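Local coordinates for protein acetamidase (PDB 2II1) that probably hydrolyses carbon-nitrogen bonds in linear amides and binds calcium ions, at residues A69-M74 / V171-A176; I135-P140 / V167-E172; D189-I194 / Q275-L280; H225-A230 / T282-L287. One frame throughout, in Å; residues are numbered along the deposited sequence.

Contact 1 (A69-M74 / V171-A176); sequences ARRGDM and VEVDGA
Two tight turns, R70-D73 and V173-A176, are joined here by backbone hydrogen bonds and by a salt-bridge network of R70, R71 and D174. The first turn leads from strand 60-67 into strand 74-84. The second leads from strand 166-170 into strand 176-184. D174 reaches across with both carboxylate oxygens. OD1 of D174 accepts the backbone N-H of R71 at 2.9 Å in a nearly straight bond (165°). OD2 of D174 meets R70 NH1 at 2.9 Å. NH1 comes from above the carboxylate, while OD2 lies in the guanidinium plane, and the two groups stand 87° apart. The ionic contact between R71 NH1 and D174 OD1 is long, 3.9 Å. The R71 chain runs extended from CG to NE, which lays one face of its guanidinium over E172 O and V173 CA. With an alanine in place of D174, R70 and R71 would probably lose their shared counter-charge, and the R71 amide its acceptor. Both turns are type II, with a glycine at the third position, G72 and G175. A side chain at either would press on the preceding carbonyl oxygen. G175 N donates to A69 O at 2.8 Å. V171 is gripped at both backbone ends: V171 N donates to D73 O at 3.0 Å, and V171 O accepts from G72 N at 2.9 Å. V171 CG1 stands anti to the backbone N (chi1 173°) and presses on R70 O at 3.0 Å. Its CG2 packs on the methyl of A69.

Contact 2 (I135-P140 / V167-E172); sequences IGTAPP and VYLPVE
T137 reaches the backbone of P170 through its hydroxyl. From T137 CB, which lies 3.3 Å from P170 O, the side chain forks. OG1 sits between the backbone N and the carbonyl carbon (chi1 59°), and this turns it onto the P170 carbonyl. T137 OG1 donates to P170 O at 2.7 Å, tilted 19° from the carbonyl plane. The other branch, T137 CG2, lies 3.4 Å from P170 O and also touches L169 CB. The T137 and L169 side chains run past each other in opposite directions. The strands involved, 131-136 and 166-170, belong to two different sheets. No backbone-to-backbone hydrogen bond joins the two segments, so side chains carry the packing between these sheets. L169 CD1 fills in over G136, 3.6 Å from G136 CA. The same L169 CD1 touches I135 CG1 at 4.1 Å, the two side chains crossing at a slant. L178 of strand 176-184 covers both I135 and L169. Beyond the strands, the ring of P140 lies alongside E172, with P140 CD 3.7 Å from E172 CB. The carboxylate of E172 goes elsewhere, to R213. One water links the loops, donating to A138 O and accepting from E172 N at 2.7 Å.

Contact 3 (D189-I194 / Q275-L280); sequences DGEILI and QIVNPL
The side chains of E191 and Q275 cross at a slant, with carboxylate and amide planes 67° apart. The carboxylate meets the aliphatic root of Q275: E191 OE1 is 3.8 Å from Q275 CB, and it also touches V277 CG2 at 3.4 Å. The Q275 amide is turned back onto its own loop. Its OE1 accepts two backbone N-H groups. V277 N, 2.8 Å from Q275 OE1, comes nearly in line with the C=O, and N278 N is tilted 33° from the plane. Q275 NE2 donates to L280 O at 2.6 Å, with L280 O lying in the amide plane, and bonds T282 OG1 as well. A leucine in place of Q275 is likely to leave the V277 and N278 amides without their acceptor, L280 O without its donor, and the loop 275-280 less firmly held. G190 and Q275 form a single backbone bridge, in which I276 N donates to G190 O at 3.1 Å. V277 wedges into the E191-I194 turn. V277 CG1 presses on E191 O at 3.0 Å, and I194 CD1 covers its CB. I192 also packs against T243 of the second subunit. N278 ND2 donates to D157, a calcium ligand, and the side chain of E191 comes within about 4 Å of a bound calcium. The Q275 bonds hold the backbone of N278, which is consistent with Q275 helping, through N278, to position the calcium ligand D157.

Contact 4 (H225-A230 / T282-L287); sequences HFMTIA and TARFSL
M227 and S286 face each other where the two antiparallel strands come closest, with M227 CA 4.2 Å from S286 CA. This is a non-hydrogen-bonded pair, as is I229 with R284. T228 with F285 lies between these pairs, and F226 with L287 and A230 with A283 lie beyond them; each forms two backbone hydrogen bonds. M227 and R284 lie side by side and point the same way. The selenium of M227, a selenomethionine, sits at the edge of the guanidinium, 3.5 Å from R284 NE. R284 rises from the sheet with its chain extended from CG to NE. That carries its NH2 to D160 and D189, and the two carboxylates probably balance its buried charge. At the other end of this face the methyl I229 CG2 presses on T282 CG2 at 3.5 Å. The side of F226, T228, A230 and F285 is covered by helix 235-253. T228 OG1 bonds A242 O there, and its cross-strand partner F285 meets it through carbon, F285 CB being 3.8 Å from T228 OG1. The H225 end is the more open to solvent; H225 is partly exposed. Its ring meets S286 obliquely and through carbon, H225 CD2 lying 3.4 Å from S286 OG. The strands do not form a hairpin, since helices 235-253 and 258-268 and strand 270-275 intervene. They are neighbouring antiparallel strands of a large mixed sheet, with helix 235-253 packed on one side.

Overall arrangement
Contacts 1 and 2 share V171 and E172, and their centres lie about 8 Å apart. They also touch directly, A176 O with A138 N at 3.1 Å. Contacts 3 and 4 interlock along the chain, their segments alternating. D189 and R284 join them by a salt bridge, and Q275 and T282 by a probable hydrogen bond. The two pairs sit apart: the centres of contacts 1 and 3 are about 29 Å from each other, on opposite sides of the chain's centre. Contacts 2 and 4 reach the same large sheet, with nearest atoms about 5 Å apart. Contact 3 alone borders the calcium site of N155, D157 and D182. The side chains of T282 in contact 4 and I135 in contact 2 are about 9 and 10 Å from a calcium. Contact 1 is remote from the metals.

Contact 1 (A69-M74 / V171-A176)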
loop_
_atom_site.group_PDB
_atom_site.type_symbol
_atom_site.label_atom_id
_atom_site.label_comp_id
_atom_site.label_asym_id
_atom_site.label_seq_id
_atom_site.Cartn_x
_atom_site.Cartn_y
_atom_site.Cartn_z
ATOM N N ALA A 69 13.033 -31.615 4.630
ATOM C CA ALA A 69 13.375 -30.209 4.481
ATOM C C ALA A 69 14.817 -30.029 4.914
ATOM O O ALA A 69 15.181 -30.395 6.026
ATOM C CB ALA A 69 12.444 -29.308 5.335
ATOM N N ARG A 70 15.612 -29.438 4.029
ATOM C CA ARG A 70 17.042 -29.264 4.206
ATOM C C ARG A 70 17.430 -27.824 3.924
ATOM O O ARG A 70 16.750 -27.141 3.185
ATOM C CB ARG A 70 17.792 -30.216 3.253
ATOM C CG ARG A 70 17.512 -31.712 3.495
ATOM C CD ARG A 70 18.096 -32.139 4.843
ATOM N NE ARG A 70 17.912 -33.556 5.114
ATOM C CZ ARG A 70 18.477 -34.209 6.124
ATOM N NH1 ARG A 70 19.298 -33.574 6.955
ATOM N NH2 ARG A 70 18.245 -35.515 6.289
ATOM N N ARG A 71 18.521 -27.356 4.517
ATOM C CA ARG A 71 19.078 -26.034 4.195
ATOM C C ARG A 71 19.061 -25.760 2.699
ATOM O O ARG A 71 19.570 -26.565 1.926
ATOM C CB ARG A 71 20.535 -25.928 4.659
ATOM C CG ARG A 71 20.720 -25.695 6.121
ATOM C CD ARG A 71 22.133 -26.039 6.606
ATOM N NE ARG A 71 22.390 -25.440 7.920
ATOM C CZ ARG A 71 22.032 -25.965 9.098
ATOM N NH1 ARG A 71 21.400 -27.144 9.181
ATOM N NH2 ARG A 71 22.313 -25.300 10.218
ATOM N N GLY A 72 18.496 -24.621 2.300
ATOM C CA GLY A 72 18.374 -24.242 0.877
ATOM C C GLY A 72 17.021 -24.505 0.216
ATOM O O GLY A 72 16.724 -23.923 -0.823
ATOM N N ASP A 73 16.208 -25.374 0.816
ATOM C CA ASP A 73 14.838 -25.650 0.361
ATOM C C ASP A 73 13.954 -24.462 0.767
ATOM O O ASP A 73 14.402 -23.529 1.423
ATOM C CB ASP A 73 14.275 -26.954 0.986
ATOM C CG ASP A 73 15.050 -28.225 0.567
ATOM O OD1 ASP A 73 16.028 -28.139 -0.194
ATOM O OD2 ASP A 73 14.692 -29.332 1.026
HETATM N N MSE A 74 12.704 -24.514 0.350
HETATM C CA MSE A 74 11.679 -23.642 0.879
HETATM C C MSE A 74 10.474 -24.455 1.292
HETATM O O MSE A 74 10.306 -25.612 0.853
HETATM C CB MSE A 74 11.312 -22.518 -0.111
HETATM C CG MSE A 74 11.091 -22.890 -1.547
HETATM SE SE MSE A 74 10.191 -21.394 -2.514
HETATM C CE MSE A 74 9.185 -22.484 -3.830
ATOM N N VAL A 171 13.914 -22.570 4.199
ATOM C CA VAL A 171 14.459 -23.577 5.103
ATOM C C VAL A 171 15.934 -23.251 5.233
ATOM O O VAL A 171 16.698 -23.409 4.275
ATOM C CB VAL A 171 14.296 -24.999 4.525
ATOM C CG1 VAL A 171 15.032 -26.066 5.399
ATOM C CG2 VAL A 171 12.854 -25.327 4.417
ATOM N N GLU A 172 16.334 -22.772 6.412
ATOM C CA GLU A 172 17.719 -22.386 6.667
ATOM C C GLU A 172 18.415 -23.320 7.662
ATOM O O GLU A 172 19.627 -23.294 7.765
ATOM C CB GLU A 172 17.784 -20.955 7.166
ATOM C CG GLU A 172 17.252 -19.915 6.187
ATOM C CD GLU A 172 18.023 -19.858 4.861
ATOM O OE1 GLU A 172 19.125 -20.424 4.754
ATOM O OE2 GLU A 172 17.529 -19.228 3.915
ATOM N N VAL A 173 17.646 -24.115 8.406
ATOM C CA VAL A 173 18.197 -25.159 9.264
ATOM C C VAL A 173 17.410 -26.416 8.888
ATOM O O VAL A 173 16.246 -26.310 8.516
ATOM C CB VAL A 173 18.071 -24.780 10.785
ATOM C CG1 VAL A 173 18.467 -23.305 11.029
ATOM C CG2 VAL A 173 16.686 -25.008 11.319
ATOM N N ASP A 174 18.020 -27.602 8.942
ATOM C CA ASP A 174 17.322 -28.804 8.474
ATOM C C ASP A 174 16.038 -29.014 9.309
ATOM O O ASP A 174 16.022 -28.781 10.537
ATOM C CB ASP A 174 18.214 -30.051 8.514
ATOM C CG ASP A 174 19.351 -30.047 7.452
ATOM O OD1 ASP A 174 19.420 -29.209 6.509
ATOM O OD2 ASP A 174 20.215 -30.928 7.582
ATOM N N GLY A 175 14.961 -29.440 8.632
ATOM C CA GLY A 175 13.652 -29.539 9.252
ATOM C C GLY A 175 12.837 -28.253 9.263
ATOM O O GLY A 175 11.662 -28.278 9.610
ATOM N N ALA A 176 13.453 -27.121 8.927
ATOM C CA ALA A 176 12.760 -25.790 8.844
ATOM C C ALA A 176 12.436 -25.169 10.205
ATOM O O ALA A 176 12.864 -24.052 10.486
ATOM C CB ALA A 176 11.492 -25.873 7.988
#

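Contact 2 (I135-P140 / V167-E172)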
loop_
_atom_site.group_PDB
_atom_site.type_symbol
_atom_site.label_atom_id
_atom_site.label_comp_id
_atom_site.label_asym_id
_atom_site.label_seq_id
_atom_site.Cartn_x
_atom_site.Cartn_y
_atom_site.Cartn_z
ATOM N N ILE A 135 4.166 -15.947 11.256
ATOM C CA ILE A 135 4.488 -17.232 10.671
ATOM C C ILE A 135 5.963 -17.199 10.255
ATOM O O ILE A 135 6.379 -16.283 9.575
ATOM C CB ILE A 135 3.562 -17.544 9.466
ATOM C CG1 ILE A 135 3.730 -19.015 9.032
ATOM C CG2 ILE A 135 3.808 -16.573 8.325
ATOM C CD1 ILE A 135 2.693 -19.490 8.064
ATOM N N GLY A 136 6.757 -18.194 10.665
ATOM C CA GLY A 136 8.174 -18.173 10.363
ATOM C C GLY A 136 8.889 -19.481 10.591
ATOM O O GLY A 136 8.362 -20.389 11.260
ATOM N N THR A 137 10.070 -19.579 9.980
ATOM C CA THR A 137 11.013 -20.684 10.192
ATOM C C THR A 137 12.210 -20.158 11.014
ATOM O O THR A 137 12.322 -18.950 11.264
ATOM C CB THR A 137 11.465 -21.275 8.831
ATOM O OG1 THR A 137 12.087 -20.261 8.028
ATOM C CG2 THR A 137 10.253 -21.865 8.074
ATOM N N ALA A 138 13.080 -21.068 11.453
ATOM C CA ALA A 138 14.226 -20.696 12.273
ATOM C C ALA A 138 15.326 -20.036 11.438
ATOM O O ALA A 138 15.726 -20.577 10.386
ATOM C CB ALA A 138 14.801 -21.936 13.000
ATOM N N PRO A 139 15.865 -18.892 11.922
ATOM C CA PRO A 139 16.970 -18.247 11.196
ATOM C C PRO A 139 18.234 -19.075 11.385
ATOM O O PRO A 139 18.321 -19.801 12.372
ATOM C CB PRO A 139 17.090 -16.857 11.854
ATOM C CG PRO A 139 16.010 -16.777 12.904
ATOM C CD PRO A 139 15.509 -18.164 13.156
ATOM N N PRO A 140 19.199 -18.994 10.440
ATOM C CA PRO A 140 20.402 -19.806 10.608
ATOM C C PRO A 140 21.308 -19.298 11.725
ATOM O O PRO A 140 22.055 -20.089 12.325
ATOM C CB PRO A 140 21.104 -19.713 9.237
ATOM C CG PRO A 140 20.609 -18.487 8.620
ATOM C CD PRO A 140 19.249 -18.186 9.209
ATOM N N VAL A 167 1.863 -19.653 1.297
ATOM C CA VAL A 167 2.958 -18.882 1.854
ATOM C C VAL A 167 4.238 -19.629 1.534
ATOM O O VAL A 167 4.280 -20.852 1.638
ATOM C CB VAL A 167 2.857 -18.799 3.398
ATOM C CG1 VAL A 167 3.955 -17.875 3.955
ATOM C CG2 VAL A 167 1.515 -18.314 3.802
ATOM N N TYR A 168 5.284 -18.911 1.166
ATOM C CA TYR A 168 6.603 -19.532 0.960
ATOM C C TYR A 168 7.653 -18.962 1.923
ATOM O O TYR A 168 7.884 -17.777 1.910
ATOM C CB TYR A 168 7.074 -19.323 -0.477
ATOM C CG TYR A 168 6.107 -19.820 -1.547
ATOM C CD1 TYR A 168 5.109 -18.994 -2.039
ATOM C CD2 TYR A 168 6.224 -21.095 -2.078
ATOM C CE1 TYR A 168 4.224 -19.428 -3.021
ATOM C CE2 TYR A 168 5.333 -21.545 -3.066
ATOM C CZ TYR A 168 4.341 -20.697 -3.525
ATOM O OH TYR A 168 3.469 -21.115 -4.498
ATOM N N LEU A 169 8.261 -19.829 2.755
ATOM C CA LEU A 169 9.327 -19.454 3.721
ATOM C C LEU A 169 10.626 -20.235 3.462
ATOM O O LEU A 169 10.569 -21.328 2.916
ATOM C CB LEU A 169 8.887 -19.742 5.154
ATOM C CG LEU A 169 7.726 -18.910 5.686
ATOM C CD1 LEU A 169 7.331 -19.432 7.061
ATOM C CD2 LEU A 169 8.113 -17.412 5.687
ATOM N N PRO A 170 11.795 -19.681 3.867
ATOM C CA PRO A 170 13.055 -20.382 3.651
ATOM C C PRO A 170 13.223 -21.537 4.638
ATOM O O PRO A 170 12.702 -21.496 5.760
ATOM C CB PRO A 170 14.100 -19.299 3.910
ATOM C CG PRO A 170 13.439 -18.427 4.920
ATOM C CD PRO A 170 12.009 -18.399 4.567
ATOM N N VAL A 171 13.914 -22.570 4.199
ATOM C CA VAL A 171 14.459 -23.577 5.103
ATOM C C VAL A 171 15.934 -23.251 5.233
ATOM O O VAL A 171 16.698 -23.409 4.275
ATOM C CB VAL A 171 14.296 -24.999 4.525
ATOM C CG1 VAL A 171 15.032 -26.066 5.399
ATOM C CG2 VAL A 171 12.854 -25.327 4.417
ATOM N N GLU A 172 16.334 -22.772 6.412
ATOM C CA GLU A 172 17.719 -22.386 6.667
ATOM C C GLU A 172 18.415 -23.320 7.662
ATOM O O GLU A 172 19.627 -23.294 7.765
ATOM C CB GLU A 172 17.784 -20.955 7.166
ATOM C CG GLU A 172 17.252 -19.915 6.187
ATOM C CD GLU A 172 18.023 -19.858 4.861
ATOM O OE1 GLU A 172 19.125 -20.424 4.754
ATOM O OE2 GLU A 172 17.529 -19.228 3.915
HETATM O O HOH W 1 14.896 -22.821 8.730
#

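Contact 3 (D189-I194 / Q275-L280)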
loop_
_atom_site.group_PDB
_atom_site.type_symbol
_atom_site.label_atom_id
_atom_site.label_comp_id
_atom_site.label_asym_id
_atom_site.label_seq_id
_atom_site.Cartn_x
_atom_site.Cartn_y
_atom_site.Cartn_z
ATOM N N ASP A 189 -4.142 -2.929 6.050
ATOM C CA ASP A 189 -2.759 -2.641 5.695
ATOM C C ASP A 189 -2.219 -1.519 6.595
ATOM O O ASP A 189 -2.862 -0.469 6.808
ATOM C CB ASP A 189 -2.627 -2.257 4.217
ATOM C CG ASP A 189 -2.600 -3.463 3.286
ATOM O OD1 ASP A 189 -2.436 -4.629 3.763
ATOM O OD2 ASP A 189 -2.737 -3.235 2.070
ATOM N N GLY A 190 -1.033 -1.744 7.135
ATOM C CA GLY A 190 -0.440 -0.774 8.035
ATOM C C GLY A 190 -0.546 -1.115 9.508
ATOM O O GLY A 190 0.344 -0.754 10.279
ATOM N N GLU A 191 -1.596 -1.819 9.914
ATOM C CA GLU A 191 -1.768 -2.147 11.350
ATOM C C GLU A 191 -1.417 -0.926 12.232
ATOM O O GLU A 191 -0.687 -1.027 13.228
ATOM C CB GLU A 191 -0.886 -3.325 11.722
ATOM C CG GLU A 191 -1.322 -3.998 13.006
ATOM C CD GLU A 191 -0.427 -5.140 13.403
ATOM O OE1 GLU A 191 0.787 -5.059 13.091
ATOM O OE2 GLU A 191 -0.944 -6.106 14.031
ATOM N N ILE A 192 -1.956 0.232 11.849
ATOM C CA ILE A 192 -1.415 1.517 12.305
ATOM C C ILE A 192 -1.516 1.796 13.811
ATOM O O ILE A 192 -0.678 2.488 14.339
ATOM C CB ILE A 192 -1.951 2.748 11.484
ATOM C CG1 ILE A 192 -3.472 2.966 11.660
ATOM C CG2 ILE A 192 -1.527 2.605 10.028
ATOM C CD1 ILE A 192 -3.884 3.774 12.939
ATOM N N LEU A 193 -2.514 1.253 14.489
ATOM C CA LEU A 193 -2.647 1.496 15.929
ATOM C C LEU A 193 -1.558 0.749 16.725
ATOM O O LEU A 193 -1.077 1.274 17.731
ATOM C CB LEU A 193 -4.054 1.122 16.421
ATOM C CG LEU A 193 -4.444 1.348 17.888
ATOM C CD1 LEU A 193 -4.458 2.794 18.173
ATOM C CD2 LEU A 193 -5.779 0.748 18.227
ATOM N N ILE A 194 -1.171 -0.436 16.235
ATOM C CA ILE A 194 -0.221 -1.408 16.873
ATOM C C ILE A 194 -0.776 -2.848 16.818
ATOM O O ILE A 194 -0.040 -3.824 16.879
ATOM C CB ILE A 194 0.205 -1.054 18.361
ATOM C CG1 ILE A 194 1.472 -1.831 18.783
ATOM C CG2 ILE A 194 -0.974 -1.255 19.352
ATOM C CD1 ILE A 194 2.793 -1.213 18.286
ATOM N N GLN A 275 2.596 -3.706 7.501
ATOM C CA GLN A 275 2.489 -3.136 8.840
ATOM C C GLN A 275 3.583 -2.104 8.970
ATOM O O GLN A 275 4.644 -2.296 8.369
ATOM C CB GLN A 275 2.660 -4.222 9.931
ATOM C CG GLN A 275 3.959 -5.064 9.884
ATOM C CD GLN A 275 5.179 -4.358 10.511
ATOM O OE1 GLN A 275 5.031 -3.380 11.262
ATOM N NE2 GLN A 275 6.380 -4.850 10.194
ATOM N N ILE A 276 3.364 -1.057 9.774
ATOM C CA ILE A 276 4.410 -0.048 10.064
ATOM C C ILE A 276 4.744 0.116 11.544
ATOM O O ILE A 276 5.353 1.134 11.960
ATOM C CB ILE A 276 4.064 1.335 9.437
ATOM C CG1 ILE A 276 2.794 1.934 10.045
ATOM C CG2 ILE A 276 3.878 1.198 7.943
ATOM C CD1 ILE A 276 2.565 3.390 9.680
ATOM N N VAL A 277 4.384 -0.888 12.342
ATOM C CA VAL A 277 4.387 -0.734 13.812
ATOM C C VAL A 277 5.367 -1.652 14.561
ATOM O O VAL A 277 5.567 -1.467 15.746
ATOM C CB VAL A 277 2.963 -0.933 14.395
ATOM C CG1 VAL A 277 2.038 0.147 13.874
ATOM C CG2 VAL A 277 2.452 -2.303 14.067
ATOM N N ASN A 278 5.940 -2.641 13.864
ATOM C CA ASN A 278 6.834 -3.627 14.482
ATOM C C ASN A 278 8.279 -3.123 14.392
ATOM O O ASN A 278 8.528 -2.141 13.674
ATOM C CB ASN A 278 6.627 -5.003 13.831
ATOM C CG ASN A 278 5.220 -5.535 14.044
ATOM O OD1 ASN A 278 4.566 -5.237 15.068
ATOM N ND2 ASN A 278 4.732 -6.317 13.075
ATOM N N PRO A 279 9.224 -3.735 15.158
ATOM C CA PRO A 279 10.609 -3.267 15.130
ATOM C C PRO A 279 11.237 -3.246 13.746
ATOM O O PRO A 279 12.151 -2.451 13.494
ATOM C CB PRO A 279 11.328 -4.234 16.062
ATOM C CG PRO A 279 10.272 -4.673 16.996
ATOM C CD PRO A 279 9.057 -4.811 16.147
ATOM N N LEU A 280 10.751 -4.093 12.847
ATOM C CA LEU A 280 11.011 -3.878 11.443
ATOM C C LEU A 280 9.650 -3.674 10.773
ATOM O O LEU A 280 8.627 -4.194 11.230
ATOM C CB LEU A 280 11.892 -4.994 10.820
ATOM C CG LEU A 280 13.337 -5.180 11.334
ATOM C CD1 LEU A 280 14.172 -6.044 10.399
ATOM C CD2 LEU A 280 13.993 -3.857 11.496
#

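Contact 4 (H225-A230 / T282-L287)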
loop_
_atom_site.group_PDB
_atom_site.type_symbol
_atom_site.label_atom_id
_atom_site.label_comp_id
_atom_site.label_asym_id
_atom_site.label_seq_id
_atom_site.Cartn_x
_atom_site.Cartn_y
_atom_site.Cartn_z
ATOM N N HIS A 225 -2.956 -13.233 -7.376
ATOM C CA HIS A 225 -1.677 -12.503 -7.348
ATOM C C HIS A 225 -0.566 -13.293 -6.704
ATOM O O HIS A 225 -0.804 -14.200 -5.923
ATOM C CB HIS A 225 -1.816 -11.183 -6.606
ATOM C CG HIS A 225 -2.615 -10.174 -7.346
ATOM N ND1 HIS A 225 -3.986 -10.200 -7.347
ATOM C CD2 HIS A 225 -2.253 -9.138 -8.140
ATOM C CE1 HIS A 225 -4.441 -9.213 -8.097
ATOM N NE2 HIS A 225 -3.410 -8.560 -8.592
ATOM N N PHE A 226 0.651 -12.914 -7.058
ATOM C CA PHE A 226 1.850 -13.395 -6.412
ATOM C C PHE A 226 2.508 -12.159 -5.784
ATOM O O PHE A 226 2.454 -11.062 -6.347
ATOM C CB PHE A 226 2.772 -14.068 -7.441
ATOM C CG PHE A 226 4.097 -14.446 -6.886
ATOM C CD1 PHE A 226 4.230 -15.584 -6.110
ATOM C CD2 PHE A 226 5.196 -13.629 -7.071
ATOM C CE1 PHE A 226 5.438 -15.884 -5.539
ATOM C CE2 PHE A 226 6.406 -13.951 -6.516
ATOM C CZ PHE A 226 6.526 -15.059 -5.760
HETATM N N MSE A 227 3.064 -12.316 -4.591
HETATM C CA MSE A 227 3.699 -11.184 -3.914
HETATM C C MSE A 227 4.982 -11.535 -3.254
HETATM O O MSE A 227 5.071 -12.552 -2.580
HETATM C CB MSE A 227 2.796 -10.651 -2.812
HETATM C CG MSE A 227 1.370 -10.584 -3.217
HETATM SE SE MSE A 227 0.351 -9.755 -1.799
HETATM C CE MSE A 227 -1.398 -10.323 -2.501
ATOM N N THR A 228 5.948 -10.636 -3.407
ATOM C CA THR A 228 7.201 -10.677 -2.680
ATOM C C THR A 228 7.121 -9.783 -1.428
ATOM O O THR A 228 6.620 -8.670 -1.467
ATOM C CB THR A 228 8.417 -10.321 -3.587
ATOM O OG1 THR A 228 8.221 -9.057 -4.239
ATOM C CG2 THR A 228 8.613 -11.435 -4.656
ATOM N N ILE A 229 7.599 -10.319 -0.320
ATOM C CA ILE A 229 7.611 -9.650 0.982
ATOM C C ILE A 229 9.049 -9.304 1.461
ATOM O O ILE A 229 9.988 -10.131 1.392
ATOM C CB ILE A 229 6.921 -10.546 2.032
ATOM C CG1 ILE A 229 5.494 -10.864 1.599
ATOM C CG2 ILE A 229 6.862 -9.841 3.370
ATOM C CD1 ILE A 229 4.856 -11.977 2.367
ATOM N N ALA A 230 9.220 -8.091 1.975
ATOM C CA ALA A 230 10.477 -7.714 2.595
ATOM C C ALA A 230 10.256 -6.882 3.847
ATOM O O ALA A 230 9.290 -6.118 3.944
ATOM C CB ALA A 230 11.388 -6.978 1.600
ATOM N N THR A 282 7.186 -3.870 7.296
ATOM C CA THR A 282 7.042 -4.881 6.242
ATOM C C THR A 282 6.217 -4.320 5.096
ATOM O O THR A 282 5.225 -3.662 5.326
ATOM C CB THR A 282 6.370 -6.134 6.769
ATOM O OG1 THR A 282 7.125 -6.633 7.874
ATOM C CG2 THR A 282 6.268 -7.216 5.674
ATOM N N ALA A 283 6.651 -4.606 3.872
ATOM C CA ALA A 283 6.028 -4.163 2.622
ATOM C C ALA A 283 5.953 -5.353 1.700
ATOM O O ALA A 283 6.694 -6.344 1.896
ATOM C CB ALA A 283 6.849 -3.059 1.980
ATOM N N ARG A 284 5.044 -5.295 0.726
ATOM C CA ARG A 284 4.965 -6.345 -0.321
ATOM C C ARG A 284 4.710 -5.788 -1.698
ATOM O O ARG A 284 3.932 -4.852 -1.860
ATOM C CB ARG A 284 3.934 -7.459 -0.014
ATOM C CG ARG A 284 2.509 -7.033 0.195
ATOM C CD ARG A 284 1.767 -8.024 1.095
ATOM N NE ARG A 284 0.319 -7.773 1.058
ATOM C CZ ARG A 284 -0.304 -6.808 1.727
ATOM N NH1 ARG A 284 0.366 -5.987 2.510
ATOM N NH2 ARG A 284 -1.615 -6.640 1.606
ATOM N N PHE A 285 5.375 -6.371 -2.694
ATOM C CA PHE A 285 5.066 -6.056 -4.087
ATOM C C PHE A 285 4.259 -7.188 -4.679
ATOM O O PHE A 285 4.702 -8.346 -4.645
ATOM C CB PHE A 285 6.318 -5.838 -4.952
ATOM C CG PHE A 285 6.012 -5.077 -6.206
ATOM C CD1 PHE A 285 5.498 -5.712 -7.318
ATOM C CD2 PHE A 285 6.126 -3.705 -6.216
ATOM C CE1 PHE A 285 5.138 -4.978 -8.440
ATOM C CE2 PHE A 285 5.802 -2.988 -7.319
ATOM C CZ PHE A 285 5.314 -3.632 -8.451
ATOM N N SER A 286 3.129 -6.815 -5.291
ATOM C CA SER A 286 2.141 -7.740 -5.803
ATOM C C SER A 286 1.933 -7.568 -7.322
ATOM O O SER A 286 1.740 -6.434 -7.821
ATOM C CB SER A 286 0.825 -7.532 -5.067
ATOM O OG SER A 286 -0.220 -8.284 -5.616
ATOM N N LEU A 287 1.989 -8.693 -8.044
ATOM C CA LEU A 287 1.675 -8.716 -9.468
ATOM C C LEU A 287 0.703 -9.879 -9.811
ATOM O O LEU A 287 0.865 -10.986 -9.301
ATOM C CB LEU A 287 2.968 -8.831 -10.258
ATOM C CG LEU A 287 2.890 -8.741 -11.777
ATOM C CD1 LEU A 287 2.547 -7.292 -12.285
ATOM C CD2 LEU A 287 4.185 -9.264 -12.364
#